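Local coordinates for lectin (Trichosanthes anguina, PDB 4HR6), which binds galactosides through two beta-trefoil domains and forms the lectin part of a nontoxic three-chain homologue of type II ribosome-inactivating proteins, at residues 14-19 and 108-113; 103-108 and 127-132; 137-142 and 170-175; 187-192 and 206-211. One frame throughout, in Å; residues are numbered along the deposited sequence.

Contact 1: 14-19 and 108-113; sequences GRDALC and NKATRS
Arg15 lays the flat of its guanidinium over the peptide link between Lys109 and Ala110. Lys109 C and Ala110 N lie beneath the centre of the group, and Arg15 CZ is 3.7 Å from Ala110 N. The chain reaches this spot by bending twice, at chi2 (-89°) and chi3 (-144°). One end of the plane then points at Ala110, with Arg15 NH2 3.2 Å from Ala110 CB. The other brings Arg15 NH1 3.0 Å from Asn108 O, at too poor an angle for a hydrogen bond. The guanidinium is held from just outside 108-113, NE donating to Ser107 O. Ala110 CB is touched a second time by Asp16, whose OD2 comes within 3.6 Å. Further along, Leu18 rests its CD1 branch 3.7 Å from Ala110 O, and the same side chain packs on Leu35 and Pro37.

Segment 14-19 folds as a G1 beta bulge, Ala17 and Leu18 both facing Gly14: Gly14 N bonds Leu18 O at 2.9 Å, and Ala17 N bonds Gly14 O. Two loops of the first beta-trefoil domain thus meet near the surface, with no hydrogen bond joining 14-19 to 108-113 themselves. The chemistry suggests a junction that rests on a cation lying flat on a peptide unit and on methyl contacts, while the directed polar tie goes to Ser107 next door.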
loop_
_atom_site.group_PDB
_atom_site.type_symbol
_atom_site.label_atom_id
_atom_site.label_comp_id
_atom_site.label_asym_id
_atom_site.label_seq_id
_atom_site.Cartn_x
_atom_site.Cartn_y
_atom_site.Cartn_z
ATOM N N GLY C 14 14.441 6.916 -10.532
ATOM C CA GLY C 14 14.729 7.754 -9.362
ATOM C C GLY C 14 14.640 9.248 -9.624
ATOM O O GLY C 14 13.602 9.754 -10.092
ATOM N N ARG C 15 15.739 9.942 -9.309
ATOM C CA ARG C 15 15.881 11.387 -9.508
ATOM C C ARG C 15 15.039 11.946 -10.636
ATOM O O ARG C 15 15.231 11.597 -11.808
ATOM C CB ARG C 15 17.346 11.714 -9.795
ATOM C CG ARG C 15 18.104 12.293 -8.623
ATOM C CD ARG C 15 18.010 13.811 -8.571
ATOM N NE ARG C 15 19.271 14.377 -8.102
ATOM C CZ ARG C 15 19.517 15.674 -7.942
ATOM N NH1 ARG C 15 20.708 16.057 -7.503
ATOM N NH2 ARG C 15 18.583 16.580 -8.206
ATOM N N ASP C 16 14.089 12.806 -10.281
ATOM C CA ASP C 16 13.229 13.452 -11.263
ATOM C C ASP C 16 12.518 12.479 -12.216
ATOM O O ASP C 16 12.069 12.877 -13.291
ATOM C CB ASP C 16 14.029 14.527 -12.036
ATOM C CG ASP C 16 14.067 15.871 -11.297
ATOM O OD1 ASP C 16 13.337 16.791 -11.722
ATOM O OD2 ASP C 16 14.780 15.993 -10.269
ATOM N N ALA C 17 12.379 11.217 -11.800
ATOM C CA ALA C 17 11.663 10.190 -12.573
ATOM C C ALA C 17 12.469 9.618 -13.721
ATOM O O ALA C 17 11.908 9.026 -14.630
ATOM C CB ALA C 17 10.327 10.728 -13.099
ATOM N N LEU C 18 13.781 9.790 -13.682
ATOM C CA LEU C 18 14.624 9.291 -14.753
ATOM C C LEU C 18 15.088 7.883 -14.435
ATOM O O LEU C 18 15.108 7.477 -13.275
ATOM C CB LEU C 18 15.815 10.222 -14.976
ATOM C CG LEU C 18 15.418 11.578 -15.572
ATOM C CD1 LEU C 18 16.451 12.640 -15.232
ATOM C CD2 LEU C 18 15.242 11.465 -17.074
ATOM N N CYS C 19 15.483 7.166 -15.485
ATOM C CA CYS C 19 15.864 5.763 -15.391
ATOM C C CYS C 19 17.375 5.525 -15.448
ATOM O O CYS C 19 18.109 6.236 -16.141
ATOM C CB CYS C 19 15.165 4.974 -16.495
ATOM S SG CYS C 19 13.463 4.547 -16.061
ATOM N N ASN C 108 24.183 12.921 -8.510
ATOM C CA ASN C 108 24.493 14.264 -8.005
ATOM C C ASN C 108 23.822 15.422 -8.750
ATOM O O ASN C 108 23.624 16.487 -8.170
ATOM C CB ASN C 108 26.012 14.482 -7.995
ATOM C CG ASN C 108 26.708 13.733 -6.869
ATOM O OD1 ASN C 108 26.164 13.589 -5.774
ATOM N ND2 ASN C 108 27.931 13.276 -7.127
ATOM N N LYS C 109 23.483 15.225 -10.020
ATOM C CA LYS C 109 22.741 16.232 -10.783
ATOM C C LYS C 109 21.392 15.683 -11.234
ATOM O O LYS C 109 21.223 14.474 -11.405
ATOM C CB LYS C 109 23.559 16.718 -11.986
ATOM C CG LYS C 109 24.499 17.869 -11.655
ATOM C CD LYS C 109 25.671 17.985 -12.627
ATOM C CE LYS C 109 26.889 17.200 -12.148
ATOM N NZ LYS C 109 28.132 17.565 -12.886
ATOM N N ALA C 110 20.434 16.583 -11.428
ATOM C CA ALA C 110 19.078 16.198 -11.817
ATOM C C ALA C 110 18.939 16.082 -13.329
ATOM O O ALA C 110 17.848 15.817 -13.834
ATOM C CB ALA C 110 18.068 17.207 -11.278
ATOM N N THR C 111 20.042 16.271 -14.047
ATOM C CA THR C 111 20.004 16.445 -15.498
ATOM C C THR C 111 20.203 15.128 -16.271
ATOM O O THR C 111 20.903 14.208 -15.822
ATOM C CB THR C 111 21.022 17.534 -15.958
ATOM O OG1 THR C 111 20.788 17.874 -17.327
ATOM C CG2 THR C 111 22.484 17.084 -15.797
ATOM N N ARG C 112 19.544 15.057 -17.425
ATOM C CA ARG C 112 19.763 14.010 -18.420
ATOM C C ARG C 112 21.265 13.746 -18.638
ATOM O O ARG C 112 22.064 14.678 -18.708
ATOM C CB ARG C 112 19.091 14.433 -19.738
ATOM C CG ARG C 112 19.508 13.650 -20.979
ATOM C CD ARG C 112 19.059 14.352 -22.249
ATOM N NE ARG C 112 17.618 14.225 -22.473
ATOM C CZ ARG C 112 16.887 15.033 -23.243
ATOM N NH1 ARG C 112 17.444 16.067 -23.871
ATOM N NH2 ARG C 112 15.582 14.814 -23.379
ATOM N N SER C 113 21.626 12.471 -18.735
ATOM C CA SER C 113 23.008 12.028 -18.980
ATOM C C SER C 113 24.005 12.282 -17.829
ATOM O O SER C 113 25.215 12.260 -18.051
ATOM C CB SER C 113 23.551 12.607 -20.302
ATOM O OG SER C 113 22.636 12.415 -21.373
#

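Contact 2: 103-108 and 127-132; sequences LALTSN and QGWRVG
Trp129 and Leu105 cross at about a right angle. The leucine lies over one face of the indole, Leu105 CD2 standing 4.1 Å from the centroid of the five-membered ring of Trp129 in a CH-pi contact, offset toward the rim. CG of Leu105 is anti to its backbone N (chi1 -177°), which carries the CD2 branch over the ring while the backbone carbonyl of the same residue stays at the ring's edge. There Trp129 NE1 donates to Leu105 O at 3.0 Å in a nearly straight bond. The acceptor lies in the indole plane, but the donor stands 62° out of the carbonyl plane, well off a lone pair. Ser107 CB touches the far end of the ring, at CH2.

Gln127 and Trp129 are the two ends of a Gln-x-Trp motif, the signature that recurs in ricin-type beta-trefoil lectins, here tying the end of a repeat to strand 103-106. The glutamine runs extended beyond CG, slanting across Thr106, and Gln127 NE2 donates to Thr106 OG1 at 2.9 Å, the hydroxyl lying in the amide plane. Thr106 OG1 in turn donates a hydrogen bond to Ala104 O, 2.8 Å away, so the hydroxyl is held by two bonds, one accepted and one donated, and its rotation is set. The rest of the amide is engaged by strand 117-120 and the turn after it: NE2 also donates to Val120 O, and OE1 accepts from Thr122 N. A water sits 2.9 Å from Leu105 O and 2.8 Å from Gln127 O, linking the two backbones beside the indole edge.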
loop_
_atom_site.group_PDB
_atom_site.type_symbol
_atom_site.label_atom_id
_atom_site.label_comp_id
_atom_site.label_asym_id
_atom_site.label_seq_id
_atom_site.Cartn_x
_atom_site.Cartn_y
_atom_site.Cartn_z
ATOM N N LEU C 103 28.261 3.919 1.905
ATOM C CA LEU C 103 28.001 4.472 0.581
ATOM C C LEU C 103 26.627 4.066 0.041
ATOM O O LEU C 103 25.978 3.167 0.583
ATOM C CB LEU C 103 29.116 4.043 -0.378
ATOM C CG LEU C 103 30.497 4.628 -0.031
ATOM C CD1 LEU C 103 31.624 3.822 -0.670
ATOM C CD2 LEU C 103 30.581 6.093 -0.439
ATOM N N ALA C 104 26.193 4.739 -1.026
ATOM C CA ALA C 104 24.871 4.515 -1.599
ATOM C C ALA C 104 24.791 5.087 -3.004
ATOM O O ALA C 104 25.401 6.114 -3.296
ATOM C CB ALA C 104 23.809 5.156 -0.722
ATOM N N LEU C 105 24.025 4.433 -3.868
ATOM C CA LEU C 105 23.926 4.854 -5.253
ATOM C C LEU C 105 23.321 6.252 -5.318
ATOM O O LEU C 105 22.283 6.516 -4.699
ATOM C CB LEU C 105 23.089 3.855 -6.058
ATOM C CG LEU C 105 22.952 4.108 -7.562
ATOM C CD1 LEU C 105 24.288 3.912 -8.263
ATOM C CD2 LEU C 105 21.895 3.189 -8.173
ATOM N N THR C 106 23.976 7.140 -6.065
ATOM C CA THR C 106 23.625 8.560 -6.085
ATOM C C THR C 106 23.648 9.133 -7.491
ATOM O O THR C 106 24.363 8.639 -8.361
ATOM C CB THR C 106 24.601 9.375 -5.237
ATOM O OG1 THR C 106 24.801 8.726 -3.979
ATOM C CG2 THR C 106 24.076 10.803 -5.010
ATOM N N SER C 107 22.839 10.166 -7.704
ATOM C CA SER C 107 22.868 10.934 -8.932
ATOM C C SER C 107 22.950 12.409 -8.554
ATOM O O SER C 107 21.929 13.053 -8.312
ATOM C CB SER C 107 21.639 10.658 -9.782
ATOM O OG SER C 107 21.707 11.385 -10.994
ATOM N N ASN C 108 24.183 12.921 -8.510
ATOM C CA ASN C 108 24.493 14.264 -8.005
ATOM C C ASN C 108 23.822 15.422 -8.750
ATOM O O ASN C 108 23.624 16.487 -8.170
ATOM C CB ASN C 108 26.012 14.482 -7.995
ATOM C CG ASN C 108 26.708 13.733 -6.869
ATOM O OD1 ASN C 108 26.164 13.589 -5.774
ATOM N ND2 ASN C 108 27.931 13.276 -7.127
ATOM N N GLN C 127 19.544 10.119 -3.640
ATOM C CA GLN C 127 19.870 8.726 -3.305
ATOM C C GLN C 127 18.636 7.791 -3.158
ATOM O O GLN C 127 18.727 6.711 -2.563
ATOM C CB GLN C 127 20.705 8.710 -2.022
ATOM C CG GLN C 127 21.947 9.592 -2.132
ATOM C CD GLN C 127 22.851 9.506 -0.923
ATOM O OE1 GLN C 127 22.417 9.722 0.216
ATOM N NE2 GLN C 127 24.127 9.197 -1.161
ATOM N N GLY C 128 17.496 8.207 -3.704
ATOM C CA GLY C 128 16.248 7.448 -3.595
ATOM C C GLY C 128 15.894 6.798 -4.909
ATOM O O GLY C 128 15.920 7.439 -5.966
ATOM N N TRP C 129 15.561 5.515 -4.858
ATOM C CA TRP C 129 15.272 4.774 -6.092
ATOM C C TRP C 129 14.040 3.883 -5.944
ATOM O O TRP C 129 13.780 3.375 -4.870
ATOM C CB TRP C 129 16.476 3.906 -6.467
ATOM C CG TRP C 129 17.754 4.653 -6.519
ATOM C CD1 TRP C 129 18.682 4.760 -5.525
ATOM C CD2 TRP C 129 18.251 5.401 -7.619
ATOM N NE1 TRP C 129 19.728 5.533 -5.943
ATOM C CE2 TRP C 129 19.488 5.943 -7.228
ATOM C CE3 TRP C 129 17.764 5.672 -8.905
ATOM C CZ2 TRP C 129 20.253 6.741 -8.071
ATOM C CZ3 TRP C 129 18.524 6.467 -9.751
ATOM C CH2 TRP C 129 19.763 6.990 -9.329
ATOM N N ARG C 130 13.311 3.720 -7.044
ATOM C CA ARG C 130 12.222 2.767 -7.175
ATOM C C ARG C 130 12.623 1.632 -8.119
ATOM O O ARG C 130 12.789 1.840 -9.339
ATOM C CB ARG C 130 10.974 3.434 -7.748
ATOM C CG ARG C 130 9.788 2.482 -7.857
ATOM C CD ARG C 130 8.734 3.034 -8.802
ATOM N NE ARG C 130 8.078 4.221 -8.258
ATOM C CZ ARG C 130 7.243 4.999 -8.935
ATOM N NH1 ARG C 130 6.953 4.739 -10.205
ATOM N NH2 ARG C 130 6.711 6.070 -8.343
ATOM N N VAL C 131 12.747 0.438 -7.552
ATOM C CA VAL C 131 12.942 -0.771 -8.346
ATOM C C VAL C 131 11.573 -1.297 -8.727
ATOM O O VAL C 131 10.787 -1.675 -7.872
ATOM C CB VAL C 131 13.690 -1.838 -7.547
ATOM C CG1 VAL C 131 13.838 -3.106 -8.372
ATOM C CG2 VAL C 131 15.035 -1.296 -7.109
ATOM N N GLY C 132 11.279 -1.290 -10.011
ATOM C CA GLY C 132 9.962 -1.631 -10.476
ATOM C C GLY C 132 9.765 -1.137 -11.882
ATOM O O GLY C 132 10.452 -0.217 -12.332
HETATM O O HOH W 1 20.667 4.699 -3.029
#

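Contact 3: 137-142 and 170-175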
loop_
_atom_site.group_PDB
_atom_site.type_symbol
_atom_site.label_atom_id
_atom_site.label_comp_id
_atom_site.label_asym_id
_atom_site.label_seq_id
_atom_site.Cartn_x
_atom_site.Cartn_y
_atom_site.Cartn_z
ATOM N N PRO C 137 5.220 8.778 -11.954
ATOM C CA PRO C 137 4.824 9.235 -10.628
ATOM C C PRO C 137 3.399 8.779 -10.302
ATOM O O PRO C 137 2.549 8.728 -11.197
ATOM C CB PRO C 137 4.874 10.769 -10.733
ATOM C CG PRO C 137 5.563 11.079 -12.021
ATOM C CD PRO C 137 5.348 9.897 -12.913
ATOM N N ILE C 138 3.159 8.470 -9.035
ATOM C CA ILE C 138 1.837 8.067 -8.572
ATOM C C ILE C 138 1.075 9.312 -8.135
ATOM O O ILE C 138 1.462 9.967 -7.166
ATOM C CB ILE C 138 1.914 7.121 -7.340
ATOM C CG1 ILE C 138 2.789 5.894 -7.616
ATOM C CG2 ILE C 138 0.512 6.711 -6.898
ATOM C CD1 ILE C 138 2.364 5.103 -8.822
ATOM N N ILE C 139 -0.019 9.616 -8.823
ATOM C CA ILE C 139 -0.855 10.761 -8.486
ATOM C C ILE C 139 -1.927 10.407 -7.475
ATOM O O ILE C 139 -2.670 9.445 -7.665
ATOM C CB ILE C 139 -1.633 11.294 -9.719
ATOM C CG1 ILE C 139 -0.709 11.553 -10.918
ATOM C CG2 ILE C 139 -2.447 12.534 -9.349
ATOM C CD1 ILE C 139 0.486 12.412 -10.610
ATOM N N GLY C 140 -2.076 11.222 -6.440
ATOM C CA GLY C 140 -3.247 11.112 -5.587
ATOM C C GLY C 140 -3.393 12.207 -4.558
ATOM O O GLY C 140 -2.597 13.155 -4.520
ATOM N N SER C 141 -4.441 12.091 -3.743
ATOM C CA SER C 141 -4.618 12.946 -2.573
ATOM C C SER C 141 -3.998 12.261 -1.397
ATOM O O SER C 141 -3.842 11.038 -1.397
ATOM C CB SER C 141 -6.097 13.179 -2.274
ATOM O OG SER C 141 -6.755 13.679 -3.418
ATOM N N ILE C 142 -3.625 13.051 -0.398
ATOM C CA ILE C 142 -3.087 12.520 0.827
ATOM C C ILE C 142 -4.043 12.905 1.938
ATOM O O ILE C 142 -4.260 14.101 2.188
ATOM C CB ILE C 142 -1.691 13.065 1.115
ATOM C CG1 ILE C 142 -0.762 12.729 -0.039
ATOM C CG2 ILE C 142 -1.169 12.491 2.415
ATOM C CD1 ILE C 142 0.598 13.400 0.049
ATOM N N GLU C 170 -5.149 21.852 -6.098
ATOM C CA GLU C 170 -4.188 22.105 -5.020
ATOM C C GLU C 170 -4.060 20.928 -4.063
ATOM O O GLU C 170 -3.158 20.905 -3.229
ATOM C CB GLU C 170 -4.605 23.338 -4.196
ATOM C CG GLU C 170 -4.558 24.677 -4.927
ATOM C CD GLU C 170 -5.708 24.889 -5.894
ATOM O OE1 GLU C 170 -6.811 24.359 -5.656
ATOM O OE2 GLU C 170 -5.505 25.591 -6.904
ATOM N N GLN C 171 -4.999 19.988 -4.160
ATOM C CA GLN C 171 -5.042 18.794 -3.315
ATOM C C GLN C 171 -4.442 17.560 -4.003
ATOM O O GLN C 171 -4.486 16.461 -3.450
ATOM C CB GLN C 171 -6.490 18.529 -2.868
ATOM C CG GLN C 171 -7.022 19.627 -1.947
ATOM C CD GLN C 171 -8.316 19.268 -1.240
ATOM O OE1 GLN C 171 -9.034 18.362 -1.658
ATOM N NE2 GLN C 171 -8.626 19.994 -0.159
ATOM N N SER C 172 -3.856 17.754 -5.185
ATOM C CA SER C 172 -3.293 16.657 -5.964
ATOM C C SER C 172 -1.766 16.675 -5.929
ATOM O O SER C 172 -1.121 17.699 -6.228
ATOM C CB SER C 172 -3.818 16.695 -7.397
ATOM O OG SER C 172 -3.172 15.715 -8.194
ATOM N N TRP C 173 -1.206 15.528 -5.551
ATOM C CA TRP C 173 0.223 15.357 -5.315
ATOM C C TRP C 173 0.778 14.254 -6.194
ATOM O O TRP C 173 0.071 13.288 -6.543
ATOM C CB TRP C 173 0.466 15.024 -3.851
ATOM C CG TRP C 173 -0.095 16.070 -2.945
ATOM C CD1 TRP C 173 -1.324 16.082 -2.366
ATOM C CD2 TRP C 173 0.547 17.285 -2.551
ATOM N NE1 TRP C 173 -1.489 17.223 -1.614
ATOM C CE2 TRP C 173 -0.352 17.982 -1.714
ATOM C CE3 TRP C 173 1.798 17.854 -2.823
ATOM C CZ2 TRP C 173 -0.038 19.221 -1.144
ATOM C CZ3 TRP C 173 2.114 19.079 -2.250
ATOM C CH2 TRP C 173 1.197 19.751 -1.423
ATOM N N ALA C 174 2.048 14.397 -6.554
ATOM C CA ALA C 174 2.716 13.440 -7.398
ATOM C C ALA C 174 3.878 12.847 -6.634
ATOM O O ALA C 174 4.765 13.574 -6.179
ATOM C CB ALA C 174 3.191 14.105 -8.669
ATOM N N LEU C 175 3.849 11.519 -6.481
ATOM C CA LEU C 175 4.886 10.784 -5.765
ATOM C C LEU C 175 5.924 10.237 -6.754
ATOM O O LEU C 175 5.615 9.406 -7.609
ATOM C CB LEU C 175 4.271 9.650 -4.957
ATOM C CG LEU C 175 3.517 10.007 -3.669
ATOM C CD1 LEU C 175 2.500 11.125 -3.865
ATOM C CD2 LEU C 175 2.825 8.763 -3.141
HETATM O O HOH W 2 -4.502 15.848 -0.941
#
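Strands 138-142 and 173-175 run antiparallel, their axes 4.7 Å apart, joined by paired hydrogen bonds at Ile138 with Leu175 and at Gly140 with Trp173. They are neighbours in the second beta-trefoil domain, and Gln171 and Trp173 make up a Gln-x-Trp motif of the ricin type.

On one face of the pair Ile139 leans along Ala174, Ile139 CD1 lying 3.7 Å from Ala174 CB, while the CG2 branch of Ile139 lies 3.5 Å from Ser172 OG, a hydroxyl hydrogen-bonded to Asp184. On the other face Ile142 crosses Trp173 at about a right angle, with Ile142 CD1 over the indole 4.1 Å from Trp173 CG. Glycine at 140 puts no side chain next to that ring, and Trp173 NE1 points elsewhere, hydrogen-bonding to Leu150 O. Ile138 and Leu175 pack by their CB atoms, 4.2 Å apart, on this same face. Past Ser141 the strands part, and a water bridges them: it accepts from Ile142 N at 3.0 Å and donates to Gln171 O at 2.6 Å.

Contact 4: 187-192 and 206-211; sequences RELCVT and ILNCDG
Cys190 is joined to Cys209 by a disulfide: the two SG atoms are bonded at 2.0 Å, and the bridge turns about its S-S bond with a right-handed torsion of 100°. In both cysteines SG swings to the side of the backbone N, anti to the carbonyl carbon (chi1 -87° in Cys190 and -63° in Cys209), and this brings the two sulfurs together. The bridge spans a step in register, since Cys190 pairs in the sheet with Leu207, and Cys209 sits two residues beyond.

Three backbone hydrogen bonds support it. Cys190 N donates to Leu207 O at 2.7 Å, Leu207 N returns to Cys190 O, and Cys209 N closes on Glu188 O at 2.6 Å. Cys190 O has a second donor, for Thr192 OG1 reaches Cys190 O at 2.8 Å from well above the carbonyl plane. Gln215 NE2 is also hydrogen-bonded to this hydroxyl, which fixes how the threonine is turned. Thr192 then presents its CG2 methyl to Leu207 CD1, 3.9 Å away, the two side chains at about a right angle. Diagonally across the strands Leu189 CB packs against Ile206 CG2 at 3.7 Å.

This disulfide-linked hairpin belongs to the second beta-trefoil domain. Strand 181-183 runs by its other edge, hydrogen-bonding Leu189 and Val191 through the backbones of Val183 and Ile181. Gln215 and Trp217, a further Gln-x-Trp motif, form hydrogen bonds to Asn208 O and Val191 O. With no helix in the chain, the surroundings are all strand and loop; Val191 and Ile206, on one face, pack on Trp173 of strand 173-175.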
loop_
_atom_site.group_PDB
_atom_site.type_symbol
_atom_site.label_atom_id
_atom_site.label_comp_id
_atom_site.label_asym_id
_atom_site.label_seq_id
_atom_site.Cartn_x
_atom_site.Cartn_y
_atom_site.Cartn_z
ATOM N N ARG C 187 5.958 20.645 -10.889
ATOM C CA ARG C 187 6.860 19.549 -10.505
ATOM C C ARG C 187 8.257 20.004 -10.079
ATOM O O ARG C 187 9.104 19.176 -9.773
ATOM C CB ARG C 187 6.977 18.527 -11.642
ATOM C CG ARG C 187 5.648 17.962 -12.134
ATOM C CD ARG C 187 4.906 17.174 -11.058
ATOM N NE ARG C 187 3.581 16.783 -11.533
ATOM C CZ ARG C 187 3.314 15.707 -12.275
ATOM N NH1 ARG C 187 4.279 14.869 -12.640
ATOM N NH2 ARG C 187 2.062 15.469 -12.653
ATOM N N GLU C 188 8.500 21.313 -10.064
ATOM C CA GLU C 188 9.753 21.869 -9.530
ATOM C C GLU C 188 9.660 22.056 -8.015
ATOM O O GLU C 188 10.678 22.322 -7.353
ATOM C CB GLU C 188 10.082 23.205 -10.212
ATOM C CG GLU C 188 10.375 23.069 -11.705
ATOM C CD GLU C 188 10.425 24.404 -12.451
ATOM O OE1 GLU C 188 9.870 25.420 -11.958
ATOM O OE2 GLU C 188 11.016 24.431 -13.553
ATOM N N LEU C 189 8.445 21.874 -7.482
ATOM C CA LEU C 189 8.123 22.111 -6.070
ATOM C C LEU C 189 7.952 20.831 -5.232
ATOM O O LEU C 189 7.154 19.961 -5.562
ATOM C CB LEU C 189 6.831 22.928 -5.995
ATOM C CG LEU C 189 6.861 24.316 -6.643
ATOM C CD1 LEU C 189 5.494 24.976 -6.561
ATOM C CD2 LEU C 189 7.916 25.185 -5.971
ATOM N N CYS C 190 8.669 20.752 -4.117
ATOM C CA CYS C 190 8.739 19.552 -3.308
ATOM C C CYS C 190 8.271 19.818 -1.895
ATOM O O CYS C 190 8.548 20.872 -1.338
ATOM C CB CYS C 190 10.183 19.059 -3.241
ATOM S SG CYS C 190 10.704 17.965 -4.577
ATOM N N VAL C 191 7.581 18.846 -1.306
ATOM C CA VAL C 191 7.269 18.871 0.113
ATOM C C VAL C 191 8.586 18.751 0.858
ATOM O O VAL C 191 9.357 17.841 0.598
ATOM C CB VAL C 191 6.314 17.720 0.503
ATOM C CG1 VAL C 191 6.191 17.590 2.006
ATOM C CG2 VAL C 191 4.948 17.932 -0.135
ATOM N N THR C 192 8.834 19.672 1.788
ATOM C CA THR C 192 10.162 19.828 2.406
ATOM C C THR C 192 10.050 20.162 3.872
ATOM O O THR C 192 9.205 20.950 4.254
ATOM C CB THR C 192 10.944 20.990 1.765
ATOM O OG1 THR C 192 10.852 20.932 0.334
ATOM C CG2 THR C 192 12.411 20.954 2.207
ATOM N N ILE C 206 6.471 23.839 1.278
ATOM C CA ILE C 206 6.794 23.558 -0.113
ATOM C C ILE C 206 7.945 24.437 -0.582
ATOM O O ILE C 206 7.807 25.668 -0.604
ATOM C CB ILE C 206 5.579 23.848 -1.012
ATOM C CG1 ILE C 206 4.337 23.124 -0.466
ATOM C CG2 ILE C 206 5.875 23.461 -2.458
ATOM C CD1 ILE C 206 3.077 23.390 -1.261
ATOM N N LEU C 207 9.068 23.820 -0.966
ATOM C CA LEU C 207 10.216 24.553 -1.538
ATOM C C LEU C 207 10.632 23.953 -2.871
ATOM O O LEU C 207 10.106 22.920 -3.283
ATOM C CB LEU C 207 11.406 24.549 -0.577
ATOM C CG LEU C 207 11.112 25.103 0.826
ATOM C CD1 LEU C 207 12.246 24.808 1.792
ATOM C CD2 LEU C 207 10.820 26.596 0.774
ATOM N N ASN C 208 11.561 24.609 -3.557
ATOM C CA ASN C 208 12.078 24.091 -4.823
ATOM C C ASN C 208 12.715 22.728 -4.590
ATOM O O ASN C 208 13.416 22.533 -3.602
ATOM C CB ASN C 208 13.107 25.049 -5.457
ATOM C CG ASN C 208 12.464 26.107 -6.339
ATOM O OD1 ASN C 208 11.967 27.125 -5.854
ATOM N ND2 ASN C 208 12.480 25.875 -7.646
ATOM N N CYS C 209 12.450 21.779 -5.484
ATOM C CA CYS C 209 13.090 20.470 -5.400
ATOM C C CYS C 209 14.591 20.663 -5.650
ATOM O O CYS C 209 14.975 21.183 -6.686
ATOM C CB CYS C 209 12.495 19.497 -6.435
ATOM S SG CYS C 209 10.726 19.102 -6.244
ATOM N N ASP C 210 15.431 20.256 -4.709
ATOM C CA ASP C 210 16.881 20.417 -4.859
ATOM C C ASP C 210 17.661 19.133 -4.549
ATOM O O ASP C 210 18.877 19.181 -4.327
ATOM C CB ASP C 210 17.378 21.575 -3.977
ATOM C CG ASP C 210 17.210 21.299 -2.486
ATOM O OD1 ASP C 210 17.169 22.267 -1.697
ATOM O OD2 ASP C 210 17.114 20.119 -2.091
ATOM N N GLY C 211 16.969 17.994 -4.514
ATOM C CA GLY C 211 17.624 16.695 -4.322
ATOM C C GLY C 211 18.194 16.408 -2.941
ATOM O O GLY C 211 18.999 15.481 -2.789
#

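Contacts 1 and 2 belong to the first trefoil and share Asn108; contacts 3 and 4 belong to the second. Contact 1 is a surface meeting of loops, whereas contact 2, next to it, is wholly buried, and Gly14 of the one packs on Trp129 of the other. Contacts 2 and 3 both hold a Gln-x-Trp motif, but contact 2 relies on side-chain hydrogen bonds and contact 3 on a backbone ladder. Contact 4, partly buried, adds a covalent bridge to its ladder and touches contact 3, where Arg187 reaches Ala174, Ile139 and Pro137. Between the domains, Arg15 packs on Gly211 and Arg130 on Ile138.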